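Local coordinates for Myo-inositol phosphohydrolase (Mitsuokella multacida, PDB 4WU3), which probably removes phosphate groups from inositol hexakisphosphate (phytate) as a phosphatase resembling protein tyrosine phosphatases, and is seen here with an inositol tetrakisphosphate bound, at residues A[544-555]-A[568-579]. The protein carries 2 engineered substitutions. Sequence-based numbering, arbitrary orientation.
With 4IP (inositol-(1,3,4,5)-tetrakisphosphate), chain F.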
loop_
_atom_site.group_PDB
_atom_site.type_symbol
_atom_site.label_atom_id
_atom_site.label_comp_id
_atom_site.label_asym_id
_atom_site.label_seq_id
_atom_site.Cartn_x
_atom_site.Cartn_y
_atom_site.Cartn_z
ATOM N N ALA A 544 37.968 7.452 0.864
ATOM C CA ALA A 544 37.654 6.177 1.516
ATOM C C ALA A 544 37.248 5.104 0.508
ATOM O O ALA A 544 38.112 4.401 -0.035
ATOM C CB ALA A 544 36.567 6.369 2.566
ATOM N N GLY A 545 35.944 5.003 0.243
ATOM C CA GLY A 545 35.370 3.945 -0.601
ATOM C C GLY A 545 35.988 3.768 -1.977
ATOM O O GLY A 545 36.667 2.770 -2.257
ATOM N N ARG A 546 35.736 4.731 -2.852
ATOM C CA ARG A 546 36.261 4.681 -4.205
ATOM C C ARG A 546 37.787 4.735 -4.262
ATOM O O ARG A 546 38.407 3.970 -4.994
ATOM C CB ARG A 546 35.656 5.807 -5.026
ATOM C CG ARG A 546 34.192 5.562 -5.356
ATOM C CD ARG A 546 33.548 6.805 -5.939
ATOM N NE ARG A 546 33.424 7.842 -4.920
ATOM C CZ ARG A 546 32.895 9.040 -5.133
ATOM N NH1 ARG A 546 32.431 9.355 -6.337
ATOM N NH2 ARG A 546 32.813 9.923 -4.136
ATOM N N THR A 547 38.389 5.622 -3.484
ATOM C CA THR A 547 39.835 5.767 -3.467
ATOM C C THR A 547 40.563 4.490 -3.040
ATOM O O THR A 547 41.531 4.073 -3.695
ATOM C CB THR A 547 40.247 6.925 -2.539
ATOM O OG1 THR A 547 39.910 8.173 -3.158
ATOM C CG2 THR A 547 41.739 6.901 -2.254
ATOM N N THR A 548 40.106 3.872 -1.952
ATOM C CA THR A 548 40.741 2.661 -1.438
ATOM C C THR A 548 40.502 1.459 -2.344
ATOM O O THR A 548 41.370 0.593 -2.488
ATOM C CB THR A 548 40.271 2.312 -0.017
ATOM O OG1 THR A 548 40.367 3.466 0.826
ATOM C CG2 THR A 548 41.139 1.219 0.553
ATOM N N ALA A 549 39.333 1.418 -2.970
ATOM C CA ALA A 549 39.047 0.401 -3.983
ATOM C C ALA A 549 40.070 0.445 -5.130
ATOM O O ALA A 549 40.699 -0.556 -5.463
ATOM C CB ALA A 549 37.635 0.587 -4.528
ATOM N N TYR A 550 40.245 1.614 -5.737
ATOM C CA TYR A 550 41.209 1.746 -6.826
ATOM C C TYR A 550 42.645 1.509 -6.355
ATOM O O TYR A 550 43.420 0.816 -7.035
ATOM C CB TYR A 550 41.053 3.097 -7.533
ATOM C CG TYR A 550 40.031 3.029 -8.647
ATOM C CD1 TYR A 550 40.389 2.584 -9.919
ATOM C CD2 TYR A 550 38.702 3.356 -8.418
ATOM C CE1 TYR A 550 39.452 2.494 -10.932
ATOM C CE2 TYR A 550 37.757 3.273 -9.431
ATOM C CZ TYR A 550 38.134 2.843 -10.684
ATOM O OH TYR A 550 37.187 2.760 -11.692
ATOM N N MET A 551 43.007 2.041 -5.190
ATOM C CA MET A 551 44.358 1.803 -4.674
ATOM C C MET A 551 44.641 0.299 -4.480
ATOM O O MET A 551 45.725 -0.182 -4.811
ATOM C CB MET A 551 44.596 2.565 -3.374
ATOM C CG MET A 551 44.655 4.073 -3.547
ATOM S SD MET A 551 44.597 4.989 -1.999
ATOM C CE MET A 551 46.295 4.770 -1.458
ATOM N N ALA A 552 43.662 -0.432 -3.950
ATOM C CA ALA A 552 43.796 -1.862 -3.729
ATOM C C ALA A 552 43.905 -2.627 -5.050
ATOM O O ALA A 552 44.634 -3.613 -5.145
ATOM C CB ALA A 552 42.616 -2.376 -2.914
ATOM N N MET A 553 43.176 -2.181 -6.069
ATOM C CA MET A 553 43.234 -2.838 -7.374
ATOM C C MET A 553 44.588 -2.632 -8.053
ATOM O O MET A 553 45.135 -3.550 -8.664
ATOM C CB MET A 553 42.119 -2.326 -8.282
ATOM C CG MET A 553 40.772 -2.961 -8.003
ATOM S SD MET A 553 39.538 -2.452 -9.198
ATOM C CE MET A 553 38.829 -1.003 -8.420
ATOM N N TYR A 554 45.114 -1.418 -7.960
ATOM C CA TYR A 554 46.422 -1.117 -8.512
ATOM C C TYR A 554 47.524 -1.857 -7.741
ATOM O O TYR A 554 48.414 -2.449 -8.345
ATOM C CB TYR A 554 46.657 0.394 -8.480
ATOM C CG TYR A 554 47.922 0.849 -9.161
ATOM C CD1 TYR A 554 48.219 0.448 -10.455
ATOM C CD2 TYR A 554 48.805 1.702 -8.526
ATOM C CE1 TYR A 554 49.371 0.870 -11.086
ATOM C CE2 TYR A 554 49.957 2.132 -9.155
ATOM C CZ TYR A 554 50.235 1.714 -10.434
ATOM O OH TYR A 554 51.391 2.142 -11.058
ATOM N N ASP A 555 47.462 -1.823 -6.411
ATOM C CA ASP A 555 48.396 -2.569 -5.581
ATOM C C ASP A 555 48.460 -4.029 -6.049
ATOM O O ASP A 555 49.545 -4.552 -6.317
ATOM C CB ASP A 555 47.977 -2.480 -4.114
ATOM C CG ASP A 555 49.101 -2.865 -3.136
ATOM O OD1 ASP A 555 50.189 -3.314 -3.573
ATOM O OD2 ASP A 555 48.883 -2.720 -1.908
ATOM N N LEU A 568 44.432 -5.722 1.203
ATOM C CA LEU A 568 43.335 -4.988 1.831
ATOM C C LEU A 568 43.747 -4.467 3.199
ATOM O O LEU A 568 43.415 -3.344 3.592
ATOM C CB LEU A 568 42.088 -5.870 1.936
ATOM C CG LEU A 568 41.537 -6.316 0.580
ATOM C CD1 LEU A 568 40.179 -6.977 0.741
ATOM C CD2 LEU A 568 41.440 -5.158 -0.407
ATOM N N SER A 569 44.494 -5.282 3.923
ATOM C CA SER A 569 44.948 -4.899 5.247
ATOM C C SER A 569 45.915 -3.705 5.208
ATOM O O SER A 569 45.748 -2.739 5.947
ATOM C CB SER A 569 45.577 -6.102 5.942
ATOM O OG SER A 569 44.615 -7.142 6.101
ATOM N N ARG A 570 46.911 -3.734 4.335
ATOM C CA ARG A 570 47.834 -2.621 4.313
ATOM C C ARG A 570 47.191 -1.348 3.757
ATOM O O ARG A 570 47.452 -0.255 4.271
ATOM C CB ARG A 570 49.122 -2.973 3.576
ATOM C CG ARG A 570 48.996 -3.206 2.085
ATOM C CD ARG A 570 50.158 -4.070 1.640
ATOM N NE ARG A 570 50.459 -3.927 0.226
ATOM C CZ ARG A 570 51.497 -4.501 -0.360
ATOM N NH1 ARG A 570 51.716 -4.332 -1.638
ATOM N NH2 ARG A 570 52.328 -5.245 0.328
ATOM N N GLN A 571 46.328 -1.471 2.746
ATOM C CA GLN A 571 45.604 -0.289 2.246
ATOM C C GLN A 571 44.717 0.318 3.353
ATOM O O GLN A 571 44.549 1.542 3.429
ATOM C CB GLN A 571 44.784 -0.615 0.992
ATOM C CG GLN A 571 45.612 -0.931 -0.249
ATOM C CD GLN A 571 46.660 0.122 -0.553
ATOM O OE1 GLN A 571 46.460 1.317 -0.323
ATOM N NE2 GLN A 571 47.791 -0.320 -1.069
ATOM N N TYR A 572 44.165 -0.534 4.210
ATOM C CA TYR A 572 43.421 -0.067 5.373
ATOM C C TYR A 572 44.378 0.583 6.358
ATOM O O TYR A 572 44.150 1.714 6.811
ATOM C CB TYR A 572 42.658 -1.212 6.064
ATOM C CG TYR A 572 42.082 -0.822 7.412
ATOM C CD1 TYR A 572 40.930 -0.072 7.497
ATOM C CD2 TYR A 572 42.707 -1.189 8.594
ATOM C CE1 TYR A 572 40.405 0.304 8.716
ATOM C CE2 TYR A 572 42.184 -0.827 9.825
ATOM C CZ TYR A 572 41.028 -0.074 9.878
ATOM O OH TYR A 572 40.479 0.302 11.094
ATOM N N LEU A 573 45.460 -0.123 6.674
ATOM C CA LEU A 573 46.400 0.356 7.674
ATOM C C LEU A 573 47.007 1.681 7.263
ATOM O O LEU A 573 47.300 2.515 8.105
ATOM C CB LEU A 573 47.489 -0.675 7.935
ATOM C CG LEU A 573 46.962 -1.899 8.686
ATOM C CD1 LEU A 573 48.017 -2.978 8.774
ATOM C CD2 LEU A 573 46.490 -1.508 10.077
ATOM N N LEU A 574 47.178 1.886 5.964
ATOM C CA LEU A 574 47.810 3.112 5.494
ATOM C C LEU A 574 46.858 4.295 5.522
ATOM O O LEU A 574 47.279 5.422 5.292
ATOM C CB LEU A 574 48.376 2.925 4.090
ATOM C CG LEU A 574 49.606 2.022 4.078
ATOM C CD1 LEU A 574 49.872 1.436 2.702
ATOM C CD2 LEU A 574 50.808 2.797 4.582
ATOM N N GLY A 575 45.577 4.040 5.802
ATOM C CA GLY A 575 44.596 5.111 5.961
ATOM C C GLY A 575 43.360 5.045 5.073
ATOM O O GLY A 575 42.516 5.947 5.123
ATOM N N GLY A 576 43.248 3.991 4.261
ATOM C CA GLY A 576 42.027 3.738 3.503
ATOM C C GLY A 576 40.989 3.101 4.410
ATOM O O GLY A 576 41.198 2.969 5.618
ATOM N N ASN A 577 39.848 2.718 3.847
ATOM C CA ASN A 577 38.940 1.852 4.580
ATOM C C ASN A 577 39.284 0.428 4.198
ATOM O O ASN A 577 40.296 0.210 3.515
ATOM C CB ASN A 577 37.465 2.196 4.342
ATOM C CG ASN A 577 37.009 1.983 2.910
ATOM O OD1 ASN A 577 37.672 1.323 2.114
ATOM N ND2 ASN A 577 35.853 2.550 2.579
ATOM N N TYR A 578 38.490 -0.539 4.660
ATOM C CA TYR A 578 38.677 -1.932 4.274
ATOM C C TYR A 578 37.678 -2.250 3.169
ATOM O O TYR A 578 36.465 -2.197 3.399
ATOM C CB TYR A 578 38.454 -2.863 5.469
ATOM C CG TYR A 578 39.070 -4.234 5.286
ATOM C CD1 TYR A 578 40.441 -4.414 5.418
ATOM C CD2 TYR A 578 38.289 -5.342 4.976
ATOM C CE1 TYR A 578 41.016 -5.654 5.243
ATOM C CE2 TYR A 578 38.859 -6.589 4.799
ATOM C CZ TYR A 578 40.221 -6.737 4.937
ATOM O OH TYR A 578 40.811 -7.963 4.766
ATOM N N VAL A 579 38.181 -2.587 1.981
ATOM C CA VAL A 579 37.325 -2.693 0.810
ATOM C C VAL A 579 36.275 -3.783 0.969
ATOM O O VAL A 579 35.215 -3.695 0.366
ATOM C CB VAL A 579 38.121 -2.987 -0.471
ATOM C CG1 VAL A 579 37.180 -3.118 -1.668
ATOM C CG2 VAL A 579 39.156 -1.903 -0.722
HETATM C C1 4IP F . 32.677 7.735 0.593
HETATM O O1 4IP F . 34.052 7.751 0.211
HETATM C C2 4IP F . 32.197 9.151 0.882
HETATM O O2 4IP F . 33.036 9.747 1.862
HETATM C C3 4IP F . 30.771 9.164 1.418
HETATM O O3 4IP F . 30.379 10.508 1.708
HETATM C C4 4IP F . 30.629 8.302 2.669
HETATM O O4 4IP F . 29.252 8.278 3.064
HETATM C C5 4IP F . 31.109 6.883 2.388
HETATM O O5 4IP F . 31.031 6.085 3.572
HETATM C C6 4IP F . 32.538 6.871 1.846
HETATM O O6 4IP F . 32.945 5.533 1.550
HETATM P P1 4IP F . 34.535 8.052 -1.292
HETATM O O1P 4IP F . 34.131 6.828 -2.066
HETATM O O2P 4IP F . 36.021 8.246 -1.130
HETATM O O3P 4IP F . 33.812 9.319 -1.673
HETATM P P3 4IP F . 29.063 11.136 1.018
HETATM O O4P 4IP F . 28.037 10.031 1.114
HETATM O O5P 4IP F . 29.510 11.468 -0.387
HETATM O O6P 4IP F . 28.727 12.336 1.868
HETATM P P4 4IP F . 28.778 8.617 4.572
HETATM O O7P 4IP F . 29.480 9.907 4.918
HETATM O O8P 4IP F . 27.283 8.761 4.426
HETATM O O9P 4IP F . 29.238 7.410 5.368
HETATM P P5 4IP F . 30.599 4.531 3.466
HETATM O OPF 4IP F . 29.695 4.444 2.246
HETATM O OPG 4IP F . 29.899 4.288 4.787
HETATM O OPH 4IP F . 31.909 3.794 3.304
HETATM O O HOH W 1 36.752 0.481 -0.624
#
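Helix 545-555 and helix 568-573 approach to 9.8 Å between axes, running at 135° to each other, and the chain after the second helix crosses the first, bringing the CA atoms of Thr548 and Gly576 within 5.2 Å. Toward the C-terminal end of 544-555, Arg570 meets the Asp555 carboxylate side-on: NH1 lies 2.7 Å from OD1 and NE 2.9 Å from OD2, both on syn lone pairs, with the two flat groups nearly coplanar. Asp555 OD2 takes a second hydrogen bond, from Gln571 NE2, which comes from above the carboxylate plane at 2.8 Å, the amide standing almost perpendicular to it. A bend at chi2 (-52°) folds Gln571 as a knob among Thr548, Met551, Ala552 and Asp555. Helix 545-555 follows the phosphate-binding loop of the PTP-like fold. At its start, Ala544 N and Arg546 N bind the 1-phosphate of the inositol-(1,3,4,5)-tetrakisphosphate, while Arg546 NE and NH2 reach two of its oxygens; Glu424 pairs with NH1. One turn on, Thr548 OG1 donates to Ala544 O (2.6 Å) and accepts from Asn577 N (3.2 Å), linking 568-579 through Thr548 to Ala544 of that loop. A water bridges Gly545 O and Asn577 OD1. Gly575 closes helix 568-573 with a Schellman motif, and beyond it Val579 CG2 packs against Ala552 CB at 4.1 Å, a methyl that Leu568 CD2 also touches.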